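Local coordinates for lipoprotein LpqN (Mycobacterium tuberculosis, PDB 6E5F), which takes part in cell envelope biogenesis, may connect MmpL lipid transporters with periplasmic proteins, and is a virulence factor needed for intracellular survival, at residues P57-A62 / L138-G143; D86-D91 / D221-I226; A102-I107 / I121-S126; S158-G163 / A184-V189. All coordinates share one frame; numbering follows the deposited sequence. Where two conformers were deposited one is given.

Overall arrangement
The four contacts lie in one domain with a curled antiparallel sheet, consistent with the Mog1p/PsbP clan. Contacts 3 and 4 are largely buried and both reach that sheet. Contact 3 joins neighbouring strands by backbone hydrogen bonds, whereas in contact 4 side chains meet across two unpaired strands. Contact 1 is partly buried and rests on the face of the sheet that carries Thr187 and Val189; it touches contact 4 there. Contact 2 is a surface contact, its centre about 25 Å from that of contact 1. It pairs a short strand with the C-terminal one. A salt bridge from Asp221 to Lys186 ties it to contact 4, and Pro90 meets Ile107 of contact 3.

Contact 1: residues P57-A62 / L138-G143; sequences PNYTIA and LQFAPG
The ring of Tyr59 turns its edge to one face of Phe140. Tyr59 CD2 sits over the centre of the Phe140 ring, 3.5 Å above its plane. The pair is a T-shaped (edge-to-face) stack with centroids 4.8 Å apart and planes at 68°. Tyr59 reaches this place because its CG lies anti to the backbone N (chi1 -157°). Its hydroxyl is held elsewhere, by Asp67.

Next to the rings the backbones come close. Gly143, with no side chain, lets its CA lie against Tyr59 O in a C-H...O contact of 3.4 Å. Thr60 CG2 lies 3.7 Å from Gly143 C. Ile61 CD1 touches the turn, 3.6 Å from Ala141 CA.

Thr60 is the N-cap of helix 61-66. Just past it, one water bridges the two segments: it accepts from Ile61 N at 3.0 Å and is placed to donate to Phe140 O at 2.8 Å.

No direct hydrogen bond joins the segments. Segment 57-62 is therefore held to the turn from Phe140 to Gly143 by an aromatic stack, apolar packing and one water that bridges two backbone groups.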
loop_
_atom_site.group_PDB
_atom_site.type_symbol
_atom_site.label_atom_id
_atom_site.label_comp_id
_atom_site.label_asym_id
_atom_site.label_seq_id
_atom_site.Cartn_x
_atom_site.Cartn_y
_atom_site.Cartn_z
ATOM N N PRO A 57 16.000 5.958 10.225
ATOM C CA PRO A 57 17.220 6.163 9.431
ATOM C C PRO A 57 17.097 5.765 7.969
ATOM O O PRO A 57 18.037 6.018 7.203
ATOM C CB PRO A 57 18.248 5.280 10.150
ATOM C CG PRO A 57 17.432 4.166 10.718
ATOM C CD PRO A 57 16.095 4.767 11.090
ATOM N N ASN A 58 15.988 5.158 7.556
ATOM C CA ASN A 58 15.837 4.707 6.183
ATOM C C ASN A 58 15.192 5.797 5.338
ATOM O O ASN A 58 14.234 6.447 5.765
ATOM C CB ASN A 58 14.979 3.442 6.125
ATOM C CG ASN A 58 15.572 2.305 6.920
ATOM O OD1 ASN A 58 16.508 1.643 6.473
ATOM N ND2 ASN A 58 15.029 2.070 8.106
ATOM N N TYR A 59 15.725 5.983 4.136
ATOM C CA TYR A 59 15.157 6.942 3.199
ATOM C C TYR A 59 13.829 6.407 2.680
ATOM O O TYR A 59 13.724 5.234 2.309
ATOM C CB TYR A 59 16.133 7.149 2.043
ATOM C CG TYR A 59 15.973 8.461 1.310
ATOM C CD1 TYR A 59 16.406 9.654 1.876
ATOM C CD2 TYR A 59 15.413 8.502 0.045
ATOM C CE1 TYR A 59 16.269 10.855 1.205
ATOM C CE2 TYR A 59 15.273 9.695 -0.634
ATOM C CZ TYR A 59 15.704 10.869 -0.048
ATOM O OH TYR A 59 15.575 12.071 -0.708
ATOM N N THR A 60 12.812 7.266 2.650
ATOM C CA THR A 60 11.469 6.870 2.258
ATOM C C THR A 60 11.055 7.569 0.967
ATOM O O THR A 60 11.720 8.482 0.470
ATOM C CB THR A 60 10.458 7.219 3.357
ATOM O OG1 THR A 60 10.364 8.645 3.485
ATOM C CG2 THR A 60 10.872 6.610 4.686
ATOM N N ILE A 61 9.920 7.123 0.424
ATOM C CA ILE A 61 9.332 7.800 -0.726
ATOM C C ILE A 61 8.981 9.236 -0.365
ATOM O O ILE A 61 9.149 10.155 -1.176
ATOM C CB ILE A 61 8.113 7.011 -1.239
ATOM C CG1 ILE A 61 8.557 5.672 -1.837
ATOM C CG2 ILE A 61 7.336 7.838 -2.260
ATOM C CD1 ILE A 61 7.421 4.693 -2.104
ATOM N N ALA A 62 8.488 9.456 0.854
ATOM C CA ALA A 62 8.181 10.814 1.289
ATOM C C ALA A 62 9.432 11.684 1.303
ATOM O O ALA A 62 9.385 12.856 0.912
ATOM C CB ALA A 62 7.534 10.784 2.672
ATOM N N LEU A 138 10.155 2.962 -6.533
ATOM C CA LEU A 138 10.307 1.558 -6.156
ATOM C C LEU A 138 11.530 1.362 -5.272
ATOM O O LEU A 138 11.496 0.607 -4.295
ATOM C CB LEU A 138 10.438 0.701 -7.419
ATOM C CG LEU A 138 9.233 0.664 -8.365
ATOM C CD1 LEU A 138 9.637 0.157 -9.736
ATOM C CD2 LEU A 138 8.137 -0.215 -7.787
ATOM N N GLN A 139 12.634 2.039 -5.609
ATOM C CA GLN A 139 13.861 1.886 -4.837
ATOM C C GLN A 139 13.649 2.235 -3.368
ATOM O O GLN A 139 14.185 1.563 -2.481
ATOM C CB GLN A 139 14.974 2.742 -5.443
ATOM C CG GLN A 139 16.316 2.575 -4.759
ATOM C CD GLN A 139 17.432 3.328 -5.463
ATOM O OE1 GLN A 139 17.237 3.888 -6.541
ATOM N NE2 GLN A 139 18.610 3.345 -4.853
ATOM N N PHE A 140 12.863 3.271 -3.082
ATOM C CA PHE A 140 12.693 3.758 -1.719
ATOM C C PHE A 140 11.426 3.243 -1.046
ATOM O O PHE A 140 11.182 3.581 0.119
ATOM C CB PHE A 140 12.719 5.290 -1.705
ATOM C CG PHE A 140 13.991 5.871 -2.245
ATOM C CD1 PHE A 140 15.222 5.367 -1.851
ATOM C CD2 PHE A 140 13.959 6.904 -3.163
ATOM C CE1 PHE A 140 16.392 5.892 -2.351
ATOM C CE2 PHE A 140 15.129 7.433 -3.666
ATOM C CZ PHE A 140 16.347 6.929 -3.259
ATOM N N ALA A 141 10.643 2.417 -1.729
ATOM C CA ALA A 141 9.432 1.854 -1.132
ATOM C C ALA A 141 9.659 1.163 0.214
ATOM O O ALA A 141 8.811 1.336 1.106
ATOM C CB ALA A 141 8.783 0.883 -2.127
ATOM N N PRO A 142 10.722 0.386 0.432
ATOM C CA PRO A 142 10.844 -0.310 1.726
ATOM C C PRO A 142 11.141 0.603 2.904
ATOM O O PRO A 142 10.987 0.164 4.051
ATOM C CB PRO A 142 11.959 -1.335 1.488
ATOM C CG PRO A 142 12.654 -0.924 0.266
ATOM C CD PRO A 142 11.741 -0.046 -0.539
ATOM N N GLY A 143 11.519 1.864 2.672
ATOM C CA GLY A 143 11.979 2.703 3.766
ATOM C C GLY A 143 10.944 2.887 4.862
ATOM O O GLY A 143 11.272 2.842 6.051
HETATM O O HOH W 1 9.131 4.518 1.710
#

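Contact 2: residues D86-D91 / D221-I226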
loop_
_atom_site.group_PDB
_atom_site.type_symbol
_atom_site.label_atom_id
_atom_site.label_comp_id
_atom_site.label_asym_id
_atom_site.label_seq_id
_atom_site.Cartn_x
_atom_site.Cartn_y
_atom_site.Cartn_z
ATOM N N ASP A 86 -9.088 -1.400 -10.270
ATOM C CA ASP A 86 -10.160 -2.303 -9.850
ATOM C C ASP A 86 -9.568 -3.294 -8.851
ATOM O O ASP A 86 -9.011 -4.327 -9.230
ATOM C CB ASP A 86 -10.761 -3.008 -11.063
ATOM C CG ASP A 86 -11.885 -3.958 -10.689
ATOM O OD1 ASP A 86 -12.886 -3.495 -10.105
ATOM O OD2 ASP A 86 -11.770 -5.165 -10.990
ATOM N N LEU A 87 -9.686 -2.966 -7.563
ATOM C CA LEU A 87 -9.287 -3.878 -6.496
ATOM C C LEU A 87 -10.437 -4.835 -6.186
ATOM O O LEU A 87 -11.594 -4.412 -6.112
ATOM C CB LEU A 87 -8.959 -3.101 -5.222
ATOM C CG LEU A 87 -7.546 -2.596 -4.900
ATOM C CD1 LEU A 87 -6.447 -3.279 -5.707
ATOM C CD2 LEU A 87 -7.470 -1.081 -5.046
ATOM N N PRO A 88 -10.157 -6.117 -5.980
ATOM C CA PRO A 88 -11.221 -7.050 -5.603
ATOM C C PRO A 88 -11.550 -6.950 -4.121
ATOM O O PRO A 88 -10.748 -6.495 -3.303
ATOM C CB PRO A 88 -10.608 -8.416 -5.925
ATOM C CG PRO A 88 -9.155 -8.216 -5.655
ATOM C CD PRO A 88 -8.853 -6.800 -6.093
ATOM N N VAL A 89 -12.760 -7.386 -3.791
ATOM C CA VAL A 89 -13.184 -7.527 -2.400
ATOM C C VAL A 89 -13.229 -9.019 -2.093
ATOM O O VAL A 89 -14.197 -9.694 -2.469
ATOM C CB VAL A 89 -14.549 -6.864 -2.155
ATOM C CG1 VAL A 89 -14.971 -7.057 -0.702
ATOM C CG2 VAL A 89 -14.494 -5.391 -2.503
ATOM N N PRO A 90 -12.216 -9.579 -1.433
ATOM C CA PRO A 90 -12.224 -11.020 -1.168
ATOM C C PRO A 90 -13.425 -11.427 -0.328
ATOM O O PRO A 90 -14.054 -10.612 0.351
ATOM C CB PRO A 90 -10.911 -11.253 -0.405
ATOM C CG PRO A 90 -10.046 -10.086 -0.761
ATOM C CD PRO A 90 -10.985 -8.934 -0.943
ATOM N N ASP A 91 -13.745 -12.716 -0.390
ATOM C CA ASP A 91 -14.848 -13.244 0.399
ATOM C C ASP A 91 -14.574 -13.040 1.883
ATOM O O ASP A 91 -13.436 -13.158 2.345
ATOM C CB ASP A 91 -15.038 -14.730 0.101
ATOM C CG ASP A 91 -15.559 -14.979 -1.301
ATOM O OD1 ASP A 91 -16.305 -14.121 -1.818
ATOM O OD2 ASP A 91 -15.225 -16.031 -1.883
ATOM N N ASP A 221 -3.562 -9.877 -5.666
ATOM C CA ASP A 221 -2.500 -10.037 -6.651
ATOM C C ASP A 221 -3.025 -10.606 -7.962
ATOM O O ASP A 221 -2.526 -10.247 -9.035
ATOM C CB ASP A 221 -1.398 -10.936 -6.090
ATOM C CG ASP A 221 -0.635 -10.285 -4.953
ATOM O OD1 ASP A 221 -0.848 -9.079 -4.703
ATOM O OD2 ASP A 221 0.176 -10.982 -4.307
ATOM N N GLU A 222 -4.032 -11.474 -7.905
ATOM C CA GLU A 222 -4.464 -12.192 -9.095
ATOM C C GLU A 222 -5.612 -11.517 -9.837
ATOM O O GLU A 222 -5.778 -11.767 -11.037
ATOM C CB GLU A 222 -4.845 -13.637 -8.737
ATOM C CG GLU A 222 -6.287 -13.831 -8.301
ATOM C CD GLU A 222 -6.600 -15.262 -7.898
ATOM O OE1 GLU A 222 -5.652 -16.037 -7.650
ATOM O OE2 GLU A 222 -7.798 -15.610 -7.831
ATOM N N GLN A 223 -6.401 -10.669 -9.172
ATOM C CA GLN A 223 -7.607 -10.114 -9.777
ATOM C C GLN A 223 -7.553 -8.612 -10.022
ATOM O O GLN A 223 -8.442 -8.085 -10.703
ATOM C CB GLN A 223 -8.840 -10.433 -8.915
ATOM C CG GLN A 223 -9.069 -11.920 -8.692
ATOM C CD GLN A 223 -10.368 -12.223 -7.970
ATOM O OE1 GLN A 223 -11.224 -11.353 -7.812
ATOM N NE2 GLN A 223 -10.519 -13.466 -7.523
ATOM N N THR A 224 -6.551 -7.906 -9.505
ATOM C CA THR A 224 -6.509 -6.460 -9.668
ATOM C C THR A 224 -6.182 -6.101 -11.112
ATOM O O THR A 224 -5.256 -6.656 -11.710
ATOM C CB THR A 224 -5.464 -5.843 -8.739
ATOM O OG1 THR A 224 -5.850 -6.054 -7.378
ATOM C CG2 THR A 224 -5.343 -4.347 -8.989
ATOM N N THR A 225 -6.945 -5.166 -11.668
ATOM C CA THR A 225 -6.652 -4.588 -12.969
ATOM C C THR A 225 -6.369 -3.105 -12.784
ATOM O O THR A 225 -6.977 -2.445 -11.934
ATOM C CB THR A 225 -7.824 -4.771 -13.936
ATOM O OG1 THR A 225 -8.920 -3.941 -13.530
ATOM C CG2 THR A 225 -8.275 -6.224 -13.971
ATOM N N ILE A 226 -5.430 -2.589 -13.572
ATOM C CA ILE A 226 -5.065 -1.181 -13.554
ATOM C C ILE A 226 -5.038 -0.717 -14.998
ATOM O O ILE A 226 -4.269 -1.249 -15.808
ATOM C CB ILE A 226 -3.695 -0.942 -12.897
ATOM C CG1 ILE A 226 -3.715 -1.426 -11.449
ATOM C CG2 ILE A 226 -3.323 0.536 -12.964
ATOM C CD1 ILE A 226 -2.370 -1.348 -10.758
HETATM O O HOH W 2 -10.794 -6.972 -9.351
#
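Asp86 and Thr225 lie side by side and point the same way, on one face of a two-stranded antiparallel sheet. Asp86 CB comes within 3.2 Å of Thr225 OG1. Thr225 holds this hydroxyl between its backbone N and carbonyl carbon (chi1 70°), which turns it toward Asp86. Beneath the two side chains the backbones form a hydrogen-bonded pair. Asp86 N donates to Thr225 O at 2.9 Å in a nearly straight bond (166°). The return bond, from Thr225 N to Asp86 O, is weak at 3.3 Å. The same Asp86 O also takes a C-H...O contact from Thr224 CA.

Leu87 and Thr224 run alongside each other too. Leu87 CD1 packs against the threonine, 3.6 Å from Thr224 CG2. Pro88 meets Thr224 at about a right angle, with Pro88 CD 3.4 Å from Thr224 OG1. That hydroxyl is bonded to Ile220 O in the last turn of the helix, so the two hydrophobic residues pack around a polar atom that already has its partner. Gln223 slants across Pro88, and its OE1 lies 3.5 Å from Pro88 CB. At the solvent side a water bridges Asp86 OD2 (2.6 Å from the water O) and Gln223 O, and can donate to each.

The contact sits where helix 210-223 gives way to strand 225-227, and strand 84-86 pairs with strand 225-227 there. Pro88 also touches Val219 of the helix. On the sheet side, Ile226 packs on Val188 and Ile190 of strand 179-192.

Contact 3: residues A102-I107 / I121-S126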
loop_
_atom_site.group_PDB
_atom_site.type_symbol
_atom_site.label_atom_id
_atom_site.label_comp_id
_atom_site.label_asym_id
_atom_site.label_seq_id
_atom_site.Cartn_x
_atom_site.Cartn_y
_atom_site.Cartn_z
ATOM N N ALA A 102 -9.029 5.704 5.166
ATOM C CA ALA A 102 -8.831 4.875 3.974
ATOM C C ALA A 102 -8.902 5.801 2.768
ATOM O O ALA A 102 -9.925 5.879 2.078
ATOM C CB ALA A 102 -9.892 3.775 3.880
ATOM N N PRO A 103 -7.815 6.531 2.482
ATOM C CA PRO A 103 -7.895 7.615 1.486
ATOM C C PRO A 103 -8.391 7.177 0.121
ATOM O O PRO A 103 -9.164 7.914 -0.510
ATOM C CB PRO A 103 -6.455 8.149 1.448
ATOM C CG PRO A 103 -5.901 7.817 2.788
ATOM C CD PRO A 103 -6.507 6.498 3.155
ATOM N N TYR A 104 -7.972 6.014 -0.364
ATOM C CA TYR A 104 -8.443 5.469 -1.631
ATOM C C TYR A 104 -9.330 4.248 -1.417
ATOM O O TYR A 104 -9.373 3.343 -2.253
ATOM C CB TYR A 104 -7.266 5.152 -2.548
ATOM C CG TYR A 104 -7.593 5.057 -4.017
ATOM C CD1 TYR A 104 -7.938 6.188 -4.755
ATOM C CD2 TYR A 104 -7.532 3.842 -4.682
ATOM C CE1 TYR A 104 -8.217 6.102 -6.106
ATOM C CE2 TYR A 104 -7.808 3.748 -6.037
ATOM C CZ TYR A 104 -8.155 4.881 -6.742
ATOM O OH TYR A 104 -8.433 4.793 -8.090
ATOM N N GLY A 105 -10.048 4.215 -0.296
ATOM C CA GLY A 105 -10.829 3.053 0.055
ATOM C C GLY A 105 -9.969 1.946 0.631
ATOM O O GLY A 105 -8.784 2.110 0.926
ATOM N N GLY A 106 -10.603 0.794 0.800
ATOM C CA GLY A 106 -9.916 -0.355 1.349
ATOM C C GLY A 106 -10.891 -1.487 1.588
ATOM O O GLY A 106 -12.020 -1.477 1.097
ATOM N N ILE A 107 -10.418 -2.474 2.346
ATOM C CA ILE A 107 -11.236 -3.610 2.738
ATOM C C ILE A 107 -10.947 -3.924 4.196
ATOM O O ILE A 107 -9.826 -3.730 4.680
ATOM C CB ILE A 107 -10.986 -4.846 1.847
ATOM C CG1 ILE A 107 -9.493 -5.180 1.801
ATOM C CG2 ILE A 107 -11.529 -4.608 0.447
ATOM C CD1 ILE A 107 -9.172 -6.470 1.068
ATOM N N ILE A 121 -6.894 -3.865 4.884
ATOM C CA ILE A 121 -5.994 -3.473 3.808
ATOM C C ILE A 121 -6.537 -2.165 3.241
ATOM O O ILE A 121 -7.655 -2.127 2.714
ATOM C CB ILE A 121 -5.871 -4.553 2.722
ATOM C CG1 ILE A 121 -5.382 -5.865 3.352
ATOM C CG2 ILE A 121 -4.921 -4.090 1.617
ATOM C CD1 ILE A 121 -5.277 -7.030 2.388
ATOM N N VAL A 122 -5.752 -1.106 3.369
ATOM C CA VAL A 122 -6.166 0.247 3.016
ATOM C C VAL A 122 -5.338 0.714 1.831
ATOM O O VAL A 122 -4.146 0.420 1.733
ATOM C CB VAL A 122 -6.005 1.197 4.218
ATOM C CG1 VAL A 122 -6.046 2.641 3.780
ATOM C CG2 VAL A 122 -7.080 0.908 5.257
ATOM N N ALA A 123 -5.987 1.428 0.913
ATOM C CA ALA A 123 -5.338 1.905 -0.301
ATOM C C ALA A 123 -5.151 3.416 -0.237
ATOM O O ALA A 123 -5.976 4.136 0.326
ATOM C CB ALA A 123 -6.182 1.558 -1.533
ATOM N N ILE A 124 -4.034 3.874 -0.809
ATOM C CA ILE A 124 -3.757 5.294 -0.989
ATOM C C ILE A 124 -3.251 5.466 -2.414
ATOM O O ILE A 124 -2.442 4.658 -2.889
ATOM C CB ILE A 124 -2.677 5.776 0.002
ATOM C CG1 ILE A 124 -3.061 5.432 1.443
ATOM C CG2 ILE A 124 -2.459 7.268 -0.141
ATOM C CD1 ILE A 124 -1.867 5.247 2.351
ATOM N N LEU A 125 -3.726 6.489 -3.104
ATOM C CA LEU A 125 -3.264 6.790 -4.452
ATOM C C LEU A 125 -2.814 8.241 -4.501
ATOM O O LEU A 125 -3.554 9.142 -4.097
ATOM C CB LEU A 125 -4.353 6.532 -5.490
ATOM C CG LEU A 125 -3.928 6.689 -6.963
ATOM C CD1 LEU A 125 -2.796 5.726 -7.311
ATOM C CD2 LEU A 125 -5.112 6.467 -7.882
ATOM N N SER A 126 -1.587 8.452 -4.970
ATOM C CA SER A 126 -1.001 9.775 -5.086
ATOM C C SER A 126 -0.569 10.005 -6.526
ATOM O O SER A 126 -0.228 9.058 -7.246
ATOM C CB SER A 126 0.218 9.930 -4.174
ATOM O OG SER A 126 -0.101 9.611 -2.830
#
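Tyr104 and Leu125 lie side by side at one end of a beta hairpin made by strands 106-109 and 120-130. The hairpin belongs to the large antiparallel sheet, consistent with the Mog1p/PsbP clan. Leu125 CB lies over one face of the Tyr104 ring, 3.9 Å from its centroid, as a CH-pi contact. It is offset toward the rim, and Leu125 CD2 reaches on to 3.6 Å from Tyr104 CE1. With CG anti to its backbone N (chi1 -159°), the tyrosine lays its ring alongside the Leu125 side chain. Ala123 CB lies at the ring edge. Ile85 touches both Tyr104 and Leu125, and His77 stacks on the ring.

This buried face continues at Ile107 and Ile121, which run alongside each other with Ile107 CG1 3.8 Å from Ile121 CB. Ile121 also meets Ala216 and Ile220 of helix 210-223, and its side chain is about 4 Å from the bound glycolipid.

The other face is looser and partly exposed. There Pro103 CG meets Ile124 CG1 at 3.9 Å, and Val122 CG1 packs against Ala102 and Pro103. Gly106, paired with Val122, has no side chain to add to this face. Its CA lies 3.2 Å from Ile121 O.

Backbone hydrogen bonds join the two segments. Ile107 and Ile121 exchange two of them, and Ala123 N donates to Gly105 O. The type I turn from Ala102 to Gly105 brings Tyr104 N to Ala123 O at 2.8 Å, where the donor stands 39° out of the carbonyl plane.

Contact 4: residues S158-G163 / A184-V189. With L6T (alpha-D-glucopyranosyl 6-O-dodecyl-alpha-D-glucopyranoside), chain B.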
loop_
_atom_site.group_PDB
_atom_site.type_symbol
_atom_site.label_atom_id
_atom_site.label_comp_id
_atom_site.label_asym_id
_atom_site.label_seq_id
_atom_site.Cartn_x
_atom_site.Cartn_y
_atom_site.Cartn_z
ATOM N N SER A 158 10.626 -7.581 -1.987
ATOM C CA SER A 158 10.934 -8.062 -3.321
ATOM C C SER A 158 10.088 -7.341 -4.358
ATOM O O SER A 158 8.998 -6.830 -4.065
ATOM C CB SER A 158 10.697 -9.572 -3.442
ATOM O OG SER A 158 9.322 -9.869 -3.303
ATOM N N ALA A 159 10.602 -7.332 -5.583
ATOM C CA ALA A 159 9.865 -6.809 -6.716
ATOM C C ALA A 159 8.639 -7.663 -6.990
ATOM O O ALA A 159 8.603 -8.865 -6.699
ATOM C CB ALA A 159 10.743 -6.785 -7.965
ATOM N N ALA A 160 7.624 -7.019 -7.555
ATOM C CA ALA A 160 6.365 -7.662 -7.876
ATOM C C ALA A 160 5.726 -6.900 -9.028
ATOM O O ALA A 160 6.287 -5.935 -9.548
ATOM C CB ALA A 160 5.447 -7.688 -6.651
ATOM N N THR A 161 4.544 -7.350 -9.428
ATOM C CA THR A 161 3.741 -6.642 -10.411
ATOM C C THR A 161 2.295 -6.632 -9.939
ATOM O O THR A 161 1.874 -7.474 -9.140
ATOM C CB THR A 161 3.832 -7.284 -11.803
ATOM O OG1 THR A 161 3.298 -8.612 -11.754
ATOM C CG2 THR A 161 5.280 -7.334 -12.285
ATOM N N LEU A 162 1.539 -5.656 -10.435
ATOM C CA LEU A 162 0.108 -5.573 -10.175
ATOM C C LEU A 162 -0.531 -4.948 -11.407
ATOM O O LEU A 162 -0.106 -3.876 -11.840
ATOM C CB LEU A 162 -0.171 -4.698 -8.946
ATOM C CG LEU A 162 -1.133 -5.162 -7.843
ATOM C CD1 LEU A 162 -2.093 -4.045 -7.468
ATOM C CD2 LEU A 162 -1.895 -6.438 -8.162
ATOM N N GLY A 163 -1.536 -5.618 -11.968
ATOM C CA GLY A 163 -2.220 -5.101 -13.137
ATOM C C GLY A 163 -1.308 -4.753 -14.298
ATOM O O GLY A 163 -1.641 -3.877 -15.099
ATOM N N ALA A 184 2.307 -5.005 6.082
ATOM C CA ALA A 184 2.910 -5.159 4.776
ATOM C C ALA A 184 2.445 -4.011 3.907
ATOM O O ALA A 184 1.390 -3.409 4.141
ATOM C CB ALA A 184 2.525 -6.480 4.123
ATOM N N GLN A 185 3.249 -3.723 2.897
ATOM C CA GLN A 185 2.942 -2.629 1.994
ATOM C C GLN A 185 3.359 -3.014 0.591
ATOM O O GLN A 185 4.513 -3.385 0.359
ATOM C CB GLN A 185 3.666 -1.360 2.426
ATOM C CG GLN A 185 3.341 -0.147 1.576
ATOM C CD GLN A 185 4.111 1.059 2.025
ATOM O OE1 GLN A 185 5.327 1.125 1.858
ATOM N NE2 GLN A 185 3.409 2.029 2.601
ATOM N N LYS A 186 2.412 -2.928 -0.340
ATOM C CA LYS A 186 2.702 -3.076 -1.757
ATOM C C LYS A 186 2.612 -1.700 -2.397
ATOM O O LYS A 186 1.595 -1.011 -2.252
ATOM C CB LYS A 186 1.732 -4.044 -2.438
ATOM C CG LYS A 186 2.165 -4.423 -3.855
ATOM C CD LYS A 186 1.425 -5.648 -4.382
ATOM C CE LYS A 186 2.141 -6.245 -5.592
ATOM N NZ LYS A 186 1.589 -7.571 -6.002
ATOM N N THR A 187 3.679 -1.301 -3.075
ATOM C CA THR A 187 3.737 -0.028 -3.781
ATOM C C THR A 187 3.769 -0.328 -5.273
ATOM O O THR A 187 4.592 -1.118 -5.729
ATOM C CB THR A 187 4.987 0.744 -3.367
ATOM O OG1 THR A 187 4.934 1.048 -1.969
ATOM C CG2 THR A 187 5.105 2.047 -4.154
ATOM N N VAL A 188 2.864 0.286 -6.023
ATOM C CA VAL A 188 2.764 0.094 -7.467
ATOM C C VAL A 188 2.997 1.443 -8.131
ATOM O O VAL A 188 2.377 2.436 -7.745
ATOM C CB VAL A 188 1.386 -0.455 -7.869
ATOM C CG1 VAL A 188 1.369 -0.823 -9.351
ATOM C CG2 VAL A 188 0.990 -1.645 -7.000
ATOM N N VAL A 189 3.899 1.475 -9.100
ATOM C CA VAL A 189 4.212 2.700 -9.833
ATOM C C VAL A 189 3.518 2.650 -11.184
ATOM O O VAL A 189 3.678 1.689 -11.946
ATOM C CB VAL A 189 5.729 2.892 -9.964
ATOM C CG1 VAL A 189 6.050 4.119 -10.777
ATOM C CG2 VAL A 189 6.345 3.017 -8.588
HETATM C C1 L6T B . 9.585 -11.645 10.109
HETATM C C2 L6T B . 8.851 -11.409 11.418
HETATM C C3 L6T B . 7.764 -12.447 11.581
HETATM C C4 L6T B . 6.832 -12.366 10.388
HETATM C C5 L6T B . 7.646 -12.632 9.124
HETATM C C6 L6T B . 6.723 -12.657 7.871
HETATM C CAA L6T B . 11.150 -12.997 9.030
HETATM C CAO L6T B . 12.967 -12.407 10.460
HETATM C CAP L6T B . 14.083 -11.380 10.667
HETATM C CAR L6T B . 13.565 -13.800 10.337
HETATM C CAT L6T B . 12.438 -14.795 10.138
HETATM C CAV L6T B . 11.685 -14.412 8.883
HETATM C CAX L6T B . 5.427 -11.107 6.695
HETATM C CAY L6T B . 3.994 -11.656 6.430
HETATM C CAZ L6T B . 3.408 -10.554 5.549
HETATM C CBA L6T B . 2.187 -11.149 4.848
HETATM C CBB L6T B . 1.347 -9.880 4.658
HETATM C CBC L6T B . 0.658 -9.987 3.329
HETATM C CBD L6T B . -0.085 -8.628 3.084
HETATM C CBE L6T B . -0.261 -8.528 1.589
HETATM C CBF L6T B . 0.622 -7.396 0.948
HETATM C CBG L6T B . -0.028 -6.020 1.199
HETATM C CBH L6T B . -1.429 -5.966 0.622
HETATM C CBI L6T B . -1.558 -6.584 -0.775
HETATM O O1 L6T B . 10.234 -12.925 10.135
HETATM O O2 L6T B . 9.773 -11.516 12.508
HETATM O O3 L6T B . 7.037 -12.202 12.791
HETATM O O4 L6T B . 5.808 -13.348 10.533
HETATM O O5 L6T B . 8.656 -11.604 8.998
HETATM O O6 L6T B . 5.940 -11.502 7.974
HETATM O OAN L6T B . 12.243 -12.081 9.257
HETATM O OAQ L6T B . 14.914 -11.335 9.505
HETATM O OAS L6T B . 14.291 -14.127 11.530
HETATM O OAU L6T B . 12.973 -16.118 9.999
HETATM O OAW L6T B . 10.593 -15.320 8.679
#
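Ala160 is the first residue of segment 158-163 to touch segment 184-189. Its CB meets the end of the Lys186 chain, 3.8 Å from Lys186 CE. The lysine stands up from its strand fully extended, with CG anti to the backbone N (chi1 -169°), and this carries the amino group across to strand 152-162.

At Thr161 the backbone takes over. Lys186 NZ donates to Thr161 O at 3.2 Å. The donor stands 46° out of the carbonyl plane, so the bond does not follow a lone pair. The amino group has a stronger partner in Asp221 of helix 210-223, with which it forms a salt bridge. This buried lysine thus links a strand carbonyl and a helix carboxylate, and the nearby negative charge probably helps keep it protonated.

Leu162 follows and points into the contact. Its side chain crosses that of Val188 at about a right angle, with Leu162 CB 3.8 Å from Val188 CG2. Leu162 CG lies 4.1 Å from Lys186 NZ. Beyond this, Leu162 touches Thr224.

The strands do not pair here. Their short axes cross at -65° and come no nearer than 7.7 Å. Strand 165-176 pairs with both, so these side chains meet over one face of it, consistent with a strongly curled sheet. Ala184 CB lies 3.5 Å from CBD of the bound glycolipid's dodecyl chain. Ala184 and Ala203 on the sheet and Met214 and Ala217 on helix 210-223 line this lipid pocket, in a fold consistent with the Mog1p/PsbP clan.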